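Local coordinates for fiber protein (Duck adenovirus 1, PDB 6ITX) that forms the trimeric head of the viral fibre and probably attaches the virus to a receptor on the avian host cell, at residues C166-R171 and G256-N261; P173-S178 and C251-G256. All blocks are in the same frame, centred on the assembly; numbering follows the deposited sequence.

Interaction 1. Residues C166-R171 and G256-N261; sequences CPFSAR and GATTLN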
ATOM      1  N   CYS A 166       1.474  10.826 -17.866  1.00 41.56           N
ATOM      2  CA  CYS A 166       2.506  11.789 -18.237  1.00 42.61           C
ATOM      3  C   CYS A 166       2.195  13.124 -17.579  1.00 41.26           C
ATOM      4  O   CYS A 166       1.664  14.039 -18.226  1.00 42.92           O
ATOM      5  CB  CYS A 166       2.612  11.940 -19.752  1.00 42.70           C
ATOM      6  SG  CYS A 166       4.119  12.797 -20.222  1.00 51.53           S
ATOM      7  N   PRO A 167       2.517  13.277 -16.298  1.00 45.08           N
ATOM      8  CA  PRO A 167       2.261  14.566 -15.629  1.00 44.76           C
ATOM      9  C   PRO A 167       3.009  15.735 -16.250  1.00 40.27           C
ATOM     10  O   PRO A 167       2.639  16.889 -16.007  1.00 41.38           O
ATOM     11  CB  PRO A 167       2.711  14.313 -14.178  1.00 42.29           C
ATOM     12  CG  PRO A 167       3.535  13.082 -14.218  1.00 38.08           C
ATOM     13  CD  PRO A 167       3.108  12.272 -15.403  1.00 41.23           C
ATOM     14  N   PHE A 168       4.044  15.472 -17.050  1.00 43.51           N
ATOM     15  CA  PHE A 168       4.811  16.503 -17.740  1.00 47.12           C
ATOM     16  C   PHE A 168       4.500  16.524 -19.237  1.00 46.05           C
ATOM     17  O   PHE A 168       5.348  16.893 -20.054  1.00 49.15           O
ATOM     18  CB  PHE A 168       6.308  16.297 -17.502  1.00 38.09           C
ATOM     19  CG  PHE A 168       6.791  14.931 -17.896  1.00 44.83           C
ATOM     20  CD1 PHE A 168       7.217  14.679 -19.196  1.00 46.45           C
ATOM     21  CD2 PHE A 168       6.792  13.889 -16.978  1.00 43.70           C
ATOM     22  CE1 PHE A 168       7.647  13.426 -19.568  1.00 44.46           C
ATOM     23  CE2 PHE A 168       7.224  12.629 -17.343  1.00 40.94           C
ATOM     24  CZ  PHE A 168       7.654  12.398 -18.638  1.00 43.56           C
ATOM     25  N   SER A 169       3.285  16.118 -19.611  1.00 42.15           N
ATOM     26  CA  SER A 169       2.896  16.095 -21.016  1.00 44.70           C
ATOM     27  C   SER A 169       2.902  17.476 -21.667  1.00 48.99           C
ATOM     28  O   SER A 169       2.864  17.552 -22.901  1.00 50.11           O
ATOM     29  CB  SER A 169       1.506  15.484 -21.172  1.00 43.53           C
ATOM     30  OG  SER A 169       0.511  16.300 -20.567  1.00 39.87           O
ATOM     31  N   ALA A 170       2.929  18.566 -20.891  1.00 45.09           N
ATOM     32  CA  ALA A 170       2.925  19.886 -21.520  1.00 45.79           C
ATOM     33  C   ALA A 170       4.285  20.190 -22.143  1.00 50.99           C
ATOM     34  O   ALA A 170       4.361  20.732 -23.257  1.00 51.21           O
ATOM     35  CB  ALA A 170       2.527  20.960 -20.506  1.00 37.29           C
ATOM     36  N   ARG A 171       5.368  19.810 -21.451  1.00 45.78           N
ATOM     37  CA  ARG A 171       6.723  19.924 -21.979  1.00 47.63           C
ATOM     38  C   ARG A 171       7.074  18.769 -22.910  1.00 54.97           C
ATOM     39  O   ARG A 171       7.936  18.915 -23.779  1.00 61.43           O
ATOM     40  CB  ARG A 171       7.719  19.986 -20.810  1.00 49.78           C
ATOM     41  CG  ARG A 171       9.185  19.839 -21.186  1.00 68.29           C
ATOM     42  CD  ARG A 171      10.078  20.550 -20.171  1.00 75.09           C
ATOM     43  NE  ARG A 171       9.312  21.012 -19.008  1.00 73.06           N
ATOM     44  CZ  ARG A 171       9.065  22.291 -18.722  1.00 73.12           C
ATOM     45  NH1 ARG A 171       8.351  22.617 -17.643  1.00 70.09           N
ATOM     46  NH2 ARG A 171       9.534  23.249 -19.514  1.00 77.81           N
ATOM     47  N   GLY A 256      11.250  10.717 -27.285  1.00 75.49           N
ATOM     48  CA  GLY A 256      10.793  11.861 -26.527  1.00 68.10           C
ATOM     49  C   GLY A 256      11.695  13.080 -26.683  1.00 82.73           C
ATOM     50  O   GLY A 256      12.755  13.049 -27.309  1.00 78.29           O
ATOM     51  N   ALA A 257      11.235  14.180 -26.077  1.00 85.89           N
ATOM     52  CA  ALA A 257      11.930  15.458 -26.112  1.00 82.06           C
ATOM     53  C   ALA A 257      12.639  15.800 -24.807  1.00 81.39           C
ATOM     54  O   ALA A 257      13.427  16.754 -24.782  1.00 80.49           O
ATOM     55  CB  ALA A 257      10.948  16.589 -26.464  1.00 73.69           C
ATOM     56  N   THR A 258      12.377  15.060 -23.729  1.00 76.79           N
ATOM     57  CA  THR A 258      13.021  15.315 -22.447  1.00 76.04           C
ATOM     58  C   THR A 258      13.422  13.995 -21.788  1.00 70.16           C
ATOM     59  O   THR A 258      12.901  12.924 -22.108  1.00 66.45           O
ATOM     60  CB  THR A 258      12.116  16.139 -21.506  1.00 77.86           C
ATOM     61  OG1 THR A 258      10.771  15.642 -21.556  1.00 75.47           O
ATOM     62  CG2 THR A 258      12.133  17.629 -21.899  1.00 81.16           C
ATOM     63  N   THR A 259      14.379  14.106 -20.859  1.00 74.99           N
ATOM     64  CA  THR A 259      15.006  13.023 -20.098  1.00 68.32           C
ATOM     65  C   THR A 259      14.071  12.375 -19.043  1.00 63.75           C
ATOM     66  O   THR A 259      14.530  11.515 -18.277  1.00 55.79           O
ATOM     67  CB  THR A 259      16.275  13.575 -19.417  1.00 62.97           C
ATOM     68  OG1 THR A 259      16.739  12.671 -18.402  1.00 72.91           O
ATOM     69  CG2 THR A 259      15.996  14.945 -18.789  1.00 57.83           C
ATOM     70  N   LEU A 260      12.788  12.747 -19.000  1.00 55.59           N
ATOM     71  CA  LEU A 260      11.940  12.500 -17.842  1.00 45.90           C
ATOM     72  C   LEU A 260      11.247  11.141 -17.907  1.00 47.51           C
ATOM     73  O   LEU A 260      10.999  10.595 -18.987  1.00 48.06           O
ATOM     74  CB  LEU A 260      10.876  13.585 -17.732  1.00 49.72           C
ATOM     75  CG  LEU A 260      11.364  14.992 -17.433  1.00 53.47           C
ATOM     76  CD1 LEU A 260      10.193  15.825 -16.932  1.00 44.50           C
ATOM     77  CD2 LEU A 260      12.499  14.943 -16.412  1.00 50.36           C
ATOM     78  N   ASN A 261      10.897  10.621 -16.725  1.00 43.56           N
ATOM     79  CA  ASN A 261      10.262   9.313 -16.574  1.00 44.37           C
ATOM     80  C   ASN A 261       8.755   9.488 -16.419  1.00 43.47           C
ATOM     81  O   ASN A 261       8.299  10.203 -15.520  1.00 40.69           O
ATOM     82  CB  ASN A 261      10.803   8.568 -15.349  1.00 43.03           C
ATOM     83  CG  ASN A 261      12.253   8.159 -15.489  1.00 36.86           C
ATOM     84  OD1 ASN A 261      12.742   7.883 -16.581  1.00 38.82           O
ATOM     85  ND2 ASN A 261      12.941   8.092 -14.364  1.00 36.99           N
TER
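In the beta-rich fibre head, the loop leaving strand 160-165 packs against the loop that joins the antiparallel strands 241-253 and 262-271, and the ring of Phe168 fills the join by meeting Leu260 and the backbone of Asn261. A type I beta turn from Cys166 to Ser169, closed by the bond from Ser169 N to Cys166 O at 3.0 Å, carries the phenylalanine. Its CG sits between the backbone N and the carbonyl carbon (chi1 56°), and from there the ring reaches across to 256-261. Leu260 lies over one face: its CB is 3.7 Å from the ring centroid and only 17° off the normal, a CH-pi contact displaced toward the CZ side. The CD1 methyl of the same leucine follows the ring back to its root, 3.6 Å from Phe168 CG, because the two side chains run past each other in opposite directions. On the opposite face sits Cys166 SG from the same turn, which leaves the ring sandwiched between a leucine and a sulfur. Asn261 O lies at the ring edge, near its plane, 3.2 Å from Phe168 CE2. The CB of Asn261 points away from 166-171, and its amide bonds to Ala198 O and Arg207. Farther out the contact is more exposed. The aliphatic part of Arg171 crosses Thr258 at about a right angle, before the chain bends at chi3. Asp172, next in sequence, bonds to Ala257 N and, weakly, to Thr258 OG1, adding polar links at this end. The threonine meets the arginine through its methyl alone, with Thr258 CG2 3.8 Å from Arg171 CG.

Interaction 2. Residues P173-S178 and C251-G256; sequences PTANLS and CTVNTG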
ATOM      1  N   PRO A 173       4.838  16.396 -24.959  1.00 51.18           N
ATOM      2  CA  PRO A 173       3.579  15.836 -25.479  1.00 42.24           C
ATOM      3  C   PRO A 173       3.695  14.437 -26.053  1.00 41.09           C
ATOM      4  O   PRO A 173       2.707  13.700 -26.016  1.00 42.97           O
ATOM      5  CB  PRO A 173       3.178  16.833 -26.573  1.00 43.82           C
ATOM      6  CG  PRO A 173       3.935  18.075 -26.283  1.00 50.39           C
ATOM      7  CD  PRO A 173       5.193  17.670 -25.606  1.00 51.35           C
ATOM      8  N   THR A 174       4.833  14.043 -26.620  1.00 43.29           N
ATOM      9  CA  THR A 174       4.849  12.749 -27.298  1.00 39.73           C
ATOM     10  C   THR A 174       4.882  11.579 -26.330  1.00 40.22           C
ATOM     11  O   THR A 174       4.686  10.435 -26.754  1.00 37.14           O
ATOM     12  CB  THR A 174       6.032  12.633 -28.270  1.00 39.73           C
ATOM     13  OG1 THR A 174       7.271  12.780 -27.565  1.00 48.19           O
ATOM     14  CG2 THR A 174       5.917  13.673 -29.373  1.00 36.56           C
ATOM     15  N   ALA A 175       5.126  11.834 -25.051  1.00 40.05           N
ATOM     16  CA  ALA A 175       5.073  10.775 -24.063  1.00 37.47           C
ATOM     17  C   ALA A 175       3.666  10.548 -23.540  1.00 39.82           C
ATOM     18  O   ALA A 175       3.412   9.509 -22.930  1.00 42.42           O
ATOM     19  CB  ALA A 175       6.018  11.089 -22.899  1.00 41.62           C
ATOM     20  N   ASN A 176       2.746  11.483 -23.781  1.00 39.55           N
ATOM     21  CA  ASN A 176       1.365  11.343 -23.343  1.00 33.33           C
ATOM     22  C   ASN A 176       0.662  10.279 -24.174  1.00 38.13           C
ATOM     23  O   ASN A 176      -0.347  10.563 -24.834  1.00 36.34           O
ATOM     24  CB  ASN A 176       0.637  12.678 -23.440  1.00 35.37           C
ATOM     25  CG  ASN A 176      -0.536  12.760 -22.503  1.00 38.51           C
ATOM     26  OD1 ASN A 176      -0.830  11.804 -21.799  1.00 46.36           O
ATOM     27  ND2 ASN A 176      -1.198  13.911 -22.465  1.00 36.31           N
ATOM     28  N   LEU A 177       1.190   9.049 -24.137  1.00 34.63           N
ATOM     29  CA  LEU A 177       0.663   7.976 -24.976  1.00 35.99           C
ATOM     30  C   LEU A 177      -0.808   7.694 -24.719  1.00 35.53           C
ATOM     31  O   LEU A 177      -1.509   7.238 -25.625  1.00 41.71           O
ATOM     32  CB  LEU A 177       1.460   6.695 -24.773  1.00 40.93           C
ATOM     33  CG  LEU A 177       2.727   6.484 -25.600  1.00 44.23           C
ATOM     34  CD1 LEU A 177       3.476   7.778 -25.837  1.00 46.42           C
ATOM     35  CD2 LEU A 177       3.604   5.469 -24.893  1.00 43.13           C
ATOM     36  N   SER A 178      -1.300   7.927 -23.504  1.00 39.97           N
ATOM     37  CA  SER A 178      -2.704   7.635 -23.231  1.00 39.66           C
ATOM     38  C   SER A 178      -3.606   8.821 -23.513  1.00 38.31           C
ATOM     39  O   SER A 178      -4.830   8.678 -23.450  1.00 40.11           O
ATOM     40  CB  SER A 178      -2.884   7.170 -21.782  1.00 37.30           C
ATOM     41  OG  SER A 178      -2.249   5.913 -21.569  1.00 34.71           O
ATOM     42  N   CYS A 251       8.320   4.520 -16.911  1.00 36.02           N
ATOM     43  CA  CYS A 251       8.558   4.237 -18.318  1.00 37.67           C
ATOM     44  C   CYS A 251       9.147   5.451 -19.020  1.00 37.37           C
ATOM     45  O   CYS A 251       9.068   6.590 -18.539  1.00 34.08           O
ATOM     46  CB  CYS A 251       7.268   3.851 -19.025  1.00 34.31           C
ATOM     47  SG  CYS A 251       6.114   5.220 -18.881  1.00 33.18           S
ATOM     48  N   THR A 252       9.720   5.175 -20.184  1.00 39.50           N
ATOM     49  CA  THR A 252      10.218   6.175 -21.110  1.00 44.59           C
ATOM     50  C   THR A 252       9.760   5.798 -22.510  1.00 46.89           C
ATOM     51  O   THR A 252       9.679   4.611 -22.853  1.00 46.91           O
ATOM     52  CB  THR A 252      11.747   6.284 -21.043  1.00 45.07           C
ATOM     53  OG1 THR A 252      12.135   7.551 -21.574  1.00 65.87           O
ATOM     54  CG2 THR A 252      12.428   5.178 -21.841  1.00 37.35           C
ATOM     55  N   VAL A 253       9.433   6.796 -23.314  1.00 50.79           N
ATOM     56  CA  VAL A 253       8.941   6.521 -24.658  1.00 53.48           C
ATOM     57  C   VAL A 253      10.049   6.804 -25.663  1.00 58.79           C
ATOM     58  O   VAL A 253      10.759   7.814 -25.562  1.00 52.81           O
ATOM     59  CB  VAL A 253       7.662   7.325 -24.957  1.00 55.23           C
ATOM     60  CG1 VAL A 253       6.925   6.720 -26.143  1.00 56.53           C
ATOM     61  CG2 VAL A 253       6.742   7.323 -23.740  1.00 53.53           C
ATOM     62  N   ASN A 254      10.153   5.923 -26.668  1.00 70.99           N
ATOM     63  CA  ASN A 254      11.367   5.777 -27.472  1.00 77.16           C
ATOM     64  C   ASN A 254      11.882   7.105 -28.005  1.00 81.12           C
ATOM     65  O   ASN A 254      13.102   7.332 -28.029  1.00 82.93           O
ATOM     66  CB  ASN A 254      11.107   4.802 -28.635  1.00 73.93           C
ATOM     67  CG  ASN A 254      12.395   4.268 -29.262  1.00 86.94           C
ATOM     68  OD1 ASN A 254      13.317   5.035 -29.577  1.00 86.58           O
ATOM     69  ND2 ASN A 254      12.476   2.945 -29.413  1.00 84.50           N
ATOM     70  N   THR A 255      10.980   8.007 -28.403  1.00 74.44           N
ATOM     71  CA  THR A 255      11.356   9.186 -29.185  1.00 78.83           C
ATOM     72  C   THR A 255      10.831  10.474 -28.529  1.00 80.35           C
ATOM     73  O   THR A 255      10.095  11.256 -29.128  1.00 81.36           O
ATOM     74  CB  THR A 255      10.843   8.998 -30.608  1.00 78.24           C
ATOM     75  OG1 THR A 255       9.550   8.378 -30.555  1.00 76.33           O
ATOM     76  CG2 THR A 255      11.791   8.102 -31.416  1.00 72.77           C
ATOM     77  N   GLY A 256      11.250  10.717 -27.285  1.00 75.49           N
ATOM     78  CA  GLY A 256      10.793  11.861 -26.527  1.00 68.10           C
ATOM     79  C   GLY A 256      11.695  13.080 -26.683  1.00 82.73           C
ATOM     80  O   GLY A 256      12.755  13.049 -27.309  1.00 78.29           O
TER
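Val253 holds CG1 anti to its backbone N (chi1 -162°) and CG2 anti to its carbonyl carbon, which spreads both methyls toward Leu177 and Ala175. Leu177 CG lies roughly anti to its carbonyl carbon (chi1 -86°), which carries both methyls to the valine, and the two branched side chains touch tip to tip. The shortest approach is Leu177 CD1 to Val253 CG1 at 3.6 Å, while Leu177 CD2 lies 3.8 Å from each valine methyl. Val253 CG2 also rests against Ala175, 3.8 Å from its CA and 3.9 Å from its CB. One valine therefore spans both ends of the bend in 173-178, where Asn176 is the centre of an inverse gamma turn and Leu177 N bonds back to Ala175 O. Val212 touches the valine as well, and Leu210 and Val164 lie against Leu177, extending the apolar cluster. Toward the exposed end, Thr174 OG1 comes within 3.6 Å of Thr255 O and 3.8 Å of Gly256 CA; no hydrogen bond crosses between the segments. Thr174 and Ala175 of the short 3-10 segment 173-175 lie beside the place where the chain leaves strand 241-253. The contact is a loop packed by aliphatic side chains (Ala175, Leu177, Val253) onto the end of strand 241-253, where the chain turns into the connection to strand 262-271 of the fibre head.

Interactions 1 and 2 are neighbours, their centres about 7 Å apart on the same side of the chain's centre. Along the chain the order is 166-171, 173-178, 251-256, 256-261, so interaction 2 is nested inside the loop closed by interaction 1, and Gly256 belongs to both. Two successive pieces of the loop between strands 160-165 and 184-187 thus meet two successive pieces running from the end of strand 241-253 toward strand 262-271. The contacts also touch directly: Cys166 SG lies 3.7 Å from Ala175 CB. Together they form one continuous, partly buried seam between two connections of the head domain, made within a single subunit of the trimer.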